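Local coordinates for solute-binding periplasmic protein of iron/siderophore ABC transporter (Yersinia pestis, PDB 6B2Y) that probably binds chelated iron in the periplasm and hands it to a siderophore-type ABC transporter for uptake, at residues Q94-A97 and I98-K102; E62-L65 and F66-V69. One frame throughout, in Å; residues are numbered along the deposited sequence.

Contact 1 of 2, residues Q94-A97 and I98-K102. With NA (sodium ion), chain C.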
loop_
_atom_site.group_PDB
_atom_site.type_symbol
_atom_site.label_atom_id
_atom_site.label_comp_id
_atom_site.label_asym_id
_atom_site.label_seq_id
_atom_site.Cartn_x
_atom_site.Cartn_y
_atom_site.Cartn_z
ATOM N N GLN A 94 -6.796 -12.013 -3.133
ATOM C CA GLN A 94 -7.172 -11.747 -4.515
ATOM C C GLN A 94 -5.946 -11.607 -5.406
ATOM O O GLN A 94 -5.875 -12.222 -6.476
ATOM C CB GLN A 94 -8.040 -10.497 -4.592
ATOM C CG GLN A 94 -9.315 -10.605 -3.789
ATOM C CD GLN A 94 -10.079 -9.318 -3.825
ATOM O OE1 GLN A 94 -10.336 -8.778 -4.904
ATOM N NE2 GLN A 94 -10.408 -8.791 -2.656
ATOM N N THR A 95 -4.978 -10.776 -5.006
ATOM C CA THR A 95 -3.757 -10.666 -5.798
ATOM C C THR A 95 -3.043 -12.007 -5.878
ATOM O O THR A 95 -2.550 -12.387 -6.943
ATOM C CB THR A 95 -2.829 -9.602 -5.209
ATOM O OG1 THR A 95 -3.530 -8.362 -5.140
ATOM C CG2 THR A 95 -1.590 -9.426 -6.078
ATOM N N TYR A 96 -2.993 -12.739 -4.763
ATOM C CA TYR A 96 -2.374 -14.060 -4.769
ATOM C C TYR A 96 -3.027 -14.959 -5.821
ATOM O O TYR A 96 -2.333 -15.682 -6.550
ATOM C CB TYR A 96 -2.480 -14.678 -3.376
ATOM C CG TYR A 96 -1.778 -16.015 -3.211
ATOM C CD1 TYR A 96 -2.383 -17.197 -3.653
ATOM C CD2 TYR A 96 -0.532 -16.103 -2.602
ATOM C CE1 TYR A 96 -1.766 -18.410 -3.498
ATOM C CE2 TYR A 96 0.102 -17.328 -2.443
ATOM C CZ TYR A 96 -0.529 -18.482 -2.908
ATOM O OH TYR A 96 0.068 -19.716 -2.772
ATOM N N ALA A 97 -4.359 -14.890 -5.932
ATOM C CA ALA A 97 -5.096 -15.714 -6.894
ATOM C C ALA A 97 -4.686 -15.406 -8.330
ATOM O O ALA A 97 -4.524 -16.320 -9.151
ATOM C CB ALA A 97 -6.598 -15.499 -6.712
ATOM N N ILE A 98 -4.521 -14.120 -8.655
ATOM C CA ILE A 98 -4.182 -13.743 -10.020
ATOM C C ILE A 98 -2.794 -14.248 -10.378
ATOM O O ILE A 98 -2.564 -14.717 -11.499
ATOM C CB ILE A 98 -4.293 -12.218 -10.197
ATOM C CG1 ILE A 98 -5.725 -11.762 -9.919
ATOM C CG2 ILE A 98 -3.816 -11.804 -11.599
ATOM C CD1 ILE A 98 -6.727 -12.173 -10.988
ATOM N N TYR A 99 -1.848 -14.161 -9.432
ATOM C CA TYR A 99 -0.509 -14.703 -9.651
ATOM C C TYR A 99 -0.530 -16.227 -9.743
ATOM O O TYR A 99 0.180 -16.815 -10.567
ATOM C CB TYR A 99 0.429 -14.252 -8.536
ATOM C CG TYR A 99 1.019 -12.882 -8.812
ATOM C CD1 TYR A 99 0.351 -11.723 -8.440
ATOM C CD2 TYR A 99 2.217 -12.759 -9.489
ATOM C CE1 TYR A 99 0.897 -10.468 -8.712
ATOM C CE2 TYR A 99 2.768 -11.518 -9.769
ATOM C CZ TYR A 99 2.105 -10.379 -9.377
ATOM O OH TYR A 99 2.660 -9.145 -9.672
ATOM N N LYS A 100 -1.326 -16.879 -8.896
ATOM C CA LYS A 100 -1.390 -18.342 -8.915
ATOM C C LYS A 100 -1.865 -18.856 -10.269
ATOM O O LYS A 100 -1.358 -19.869 -10.772
ATOM C CB LYS A 100 -2.319 -18.830 -7.801
ATOM C CG LYS A 100 -2.472 -20.350 -7.727
ATOM C CD LYS A 100 -3.266 -20.761 -6.495
ATOM C CE LYS A 100 -3.300 -22.284 -6.355
ATOM N NZ LYS A 100 -4.297 -22.729 -5.343
ATOM N N ALA A 101 -2.827 -18.158 -10.878
ATOM C CA ALA A 101 -3.361 -18.581 -12.169
ATOM C C ALA A 101 -2.270 -18.628 -13.227
ATOM O O ALA A 101 -2.224 -19.552 -14.047
ATOM C CB ALA A 101 -4.484 -17.640 -12.593
ATOM N N LYS A 102 -1.362 -17.658 -13.203
ATOM C CA LYS A 102 -0.274 -17.581 -14.165
ATOM C C LYS A 102 0.980 -18.317 -13.716
ATOM O O LYS A 102 1.754 -18.779 -14.561
ATOM C CB LYS A 102 0.067 -16.112 -14.428
ATOM C CG LYS A 102 0.927 -15.867 -15.652
ATOM C CD LYS A 102 0.704 -14.459 -16.157
ATOM C CE LYS A 102 1.328 -14.268 -17.518
ATOM N NZ LYS A 102 2.644 -14.948 -17.571
HETATM NA NA NA C . 1.382 -7.313 -8.394
HETATM O O HOH W 1 -1.463 -7.067 -8.815
#
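Thr95 and Tyr99, one turn apart on helix 93-102, lie side by side and point the same way. Thr95 CG2 reaches the tyrosine at 3.8 Å from CE1, placed there because the methyl stands anti to its own backbone N while OG1 (chi1 -57°) turns back to Asp92. Beta-branched threonine suits this position: one arm packs and the other hydrogen-bonds. The backbone closes the same corner. Thr95 O accepts a nearly straight bond from Tyr99 N at 3.1 Å (N-H...O 168°), and also lies in the plane of the tyrosine ring at its edge, 3.3 Å from CD1. The far end of that ring is polar: Tyr99 OH binds a sodium ion at 2.6 Å, the metal sitting in the ring plane, and a water is a second ligand, its oxygen 2.9 Å from the sodium ion.

The other flank is looser. Lys100 runs out extended beyond CG, and its CD passes Tyr96 CE1 obliquely at 4.1 Å, a mere brush between a flexible aliphatic chain and a ring. Lys100 is exposed, with a long, weak ion pair to Asp107, whereas Tyr96 is buried and its OH is hydrogen-bonded to the same aspartate. The backbone under this flank is no looser: Lys100 N donates to Tyr96 O at 2.8 Å, so the slackness is in the side chains. On the tight flank the Thr95 methyl and carbonyl lie beside the CD1-CE1 side of the Tyr99 ring, whose hydroxyl oxygen, a hard donor, suits a hard cation such as sodium.

Contact 2 of 2, residues E62-L65 and F66-V69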
loop_
_atom_site.group_PDB
_atom_site.type_symbol
_atom_site.label_atom_id
_atom_site.label_comp_id
_atom_site.label_asym_id
_atom_site.label_seq_id
_atom_site.Cartn_x
_atom_site.Cartn_y
_atom_site.Cartn_z
ATOM N N GLU A 62 8.000 -9.264 5.547
ATOM C CA GLU A 62 6.587 -8.891 5.499
ATOM C C GLU A 62 6.075 -9.237 4.106
ATOM O O GLU A 62 6.658 -8.810 3.105
ATOM C CB GLU A 62 6.403 -7.399 5.812
ATOM C CG GLU A 62 7.192 -6.967 7.046
ATOM C CD GLU A 62 7.138 -5.477 7.335
ATOM O OE1 GLU A 62 6.365 -4.748 6.670
ATOM O OE2 GLU A 62 7.858 -5.045 8.261
ATOM N N GLY A 63 5.005 -10.034 4.039
ATOM C CA GLY A 63 4.625 -10.637 2.768
ATOM C C GLY A 63 4.304 -9.613 1.695
ATOM O O GLY A 63 4.618 -9.809 0.515
ATOM N N ARG A 64 3.691 -8.506 2.085
ATOM C CA ARG A 64 3.264 -7.525 1.102
ATOM C C ARG A 64 4.421 -6.686 0.564
ATOM O O ARG A 64 4.208 -5.880 -0.343
ATOM C CB ARG A 64 2.151 -6.667 1.702
ATOM C CG ARG A 64 0.813 -7.455 1.759
ATOM C CD ARG A 64 -0.229 -6.768 2.610
ATOM N NE ARG A 64 0.105 -6.831 4.028
ATOM C CZ ARG A 64 -0.582 -6.213 4.985
ATOM N NH1 ARG A 64 -1.644 -5.477 4.679
ATOM N NH2 ARG A 64 -0.208 -6.329 6.252
ATOM N N LEU A 65 5.649 -6.901 1.042
ATOM C CA LEU A 65 6.804 -6.336 0.344
ATOM C C LEU A 65 6.971 -6.939 -1.041
ATOM O O LEU A 65 7.760 -6.429 -1.843
ATOM C CB LEU A 65 8.075 -6.530 1.183
ATOM C CG LEU A 65 8.086 -5.577 2.383
ATOM C CD1 LEU A 65 9.239 -5.858 3.348
ATOM C CD2 LEU A 65 8.102 -4.109 1.906
ATOM N N PHE A 66 6.228 -8.002 -1.353
ATOM C CA PHE A 66 6.213 -8.520 -2.708
ATOM C C PHE A 66 5.811 -7.454 -3.718
ATOM O O PHE A 66 6.315 -7.456 -4.846
ATOM C CB PHE A 66 5.266 -9.717 -2.791
ATOM C CG PHE A 66 5.033 -10.199 -4.196
ATOM C CD1 PHE A 66 6.065 -10.763 -4.925
ATOM C CD2 PHE A 66 3.785 -10.075 -4.788
ATOM C CE1 PHE A 66 5.858 -11.200 -6.221
ATOM C CE2 PHE A 66 3.577 -10.511 -6.085
ATOM C CZ PHE A 66 4.622 -11.071 -6.798
ATOM N N TYR A 67 4.919 -6.528 -3.346
ATOM C CA TYR A 67 4.548 -5.479 -4.297
ATOM C C TYR A 67 5.788 -4.735 -4.769
ATOM O O TYR A 67 5.969 -4.505 -5.968
ATOM C CB TYR A 67 3.562 -4.486 -3.684
ATOM C CG TYR A 67 2.303 -5.068 -3.102
ATOM C CD1 TYR A 67 1.543 -6.027 -3.785
ATOM C CD2 TYR A 67 1.842 -4.627 -1.863
ATOM C CE1 TYR A 67 0.373 -6.537 -3.222
ATOM C CE2 TYR A 67 0.688 -5.137 -1.299
ATOM C CZ TYR A 67 -0.040 -6.091 -1.987
ATOM O OH TYR A 67 -1.186 -6.567 -1.403
ATOM N N ALA A 68 6.658 -4.356 -3.833
ATOM C CA ALA A 68 7.846 -3.594 -4.206
ATOM C C ALA A 68 8.804 -4.441 -5.026
ATOM O O ALA A 68 9.347 -3.977 -6.037
ATOM C CB ALA A 68 8.536 -3.048 -2.953
ATOM N N VAL A 69 8.987 -5.701 -4.631
ATOM C CA VAL A 69 9.917 -6.573 -5.339
ATOM C C VAL A 69 9.402 -6.887 -6.738
ATOM O O VAL A 69 10.194 -6.974 -7.686
ATOM C CB VAL A 69 10.168 -7.840 -4.498
ATOM C CG1 VAL A 69 10.900 -8.927 -5.311
ATOM C CG2 VAL A 69 10.958 -7.481 -3.266
HETATM O O HOH W 2 5.236 -3.384 -0.898
#
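The ring of Tyr67 lies alongside the aliphatic part of Arg64, both side chains pointing the same way, in the turn that carries strand 58-60 into helix 66-70, the start of a beta-alpha-beta unit. The contact runs along the CD2-CE2 side of the ring, with Arg64 CB, CG and O all on the same side of its plane but displaced outward. Tyr67 CE2 sits 3.7 Å from Arg64 CB, and Tyr67 OH lies 3.8 Å from Arg64 CG. Arg64 O approaches the ring obliquely, 3.1 Å from Tyr67 CD2. The guanidinium plane is 72° from the ring plane; the bend at chi3 (-71°) carries the charge away to a salt bridge with Asp87 and a hydrogen bond to Asn332. A long side chain suits the place, its methylenes packing on the tyrosine. Tyr67 likewise uses both parts, its ring for packing and its OH for Asp92. The Phe66 ring, with CG anti to its backbone N, leads away from the turn to meet Phe88, the planes at about 50°.

Along the chain the backbone tightens into a helix. Phe66 N donates to Gly63 O at 3.1 Å and Tyr67 N to Arg64 O at 3.2 Å, both spanning three residues and with the donor well above the carbonyl plane. The next bond, Val69 N to Leu65 O at 3.1 Å, spans four residues, as in an alpha helix, and here lies in the carbonyl plane. Leu65 and Val69 touch Ile134 of strand 132-136; branched apolar side chains suit the side turned to the sheet. Between Arg64 O and Ala68 N a water intervenes, donating to Arg64 O at 2.8 Å and weakly accepting from Ala68 N at 3.4 Å.

In the fold
Contact 2 closes before contact 1 opens along the chain, and their centres stand 14 Å apart, yet they meet through aromatic side chains. Phe66, at the start of helix 66-70, packs edge-to-face with Tyr99 of helix 93-102, Tyr99 CE2 lying 3.5 Å from Phe66 CZ. The side chain of Phe66 is about 5 Å from the sodium ion that contact 1 ligates, so contact 2 borders the metal site without ligating it. Asp92 forms a second tie: its OD2 accepts hydrogen bonds from both Thr95 OG1 and Tyr67 OH. Phe88 of helix 87-91 also touches Thr95, Phe66 and Tyr67, fastening one contact to the other.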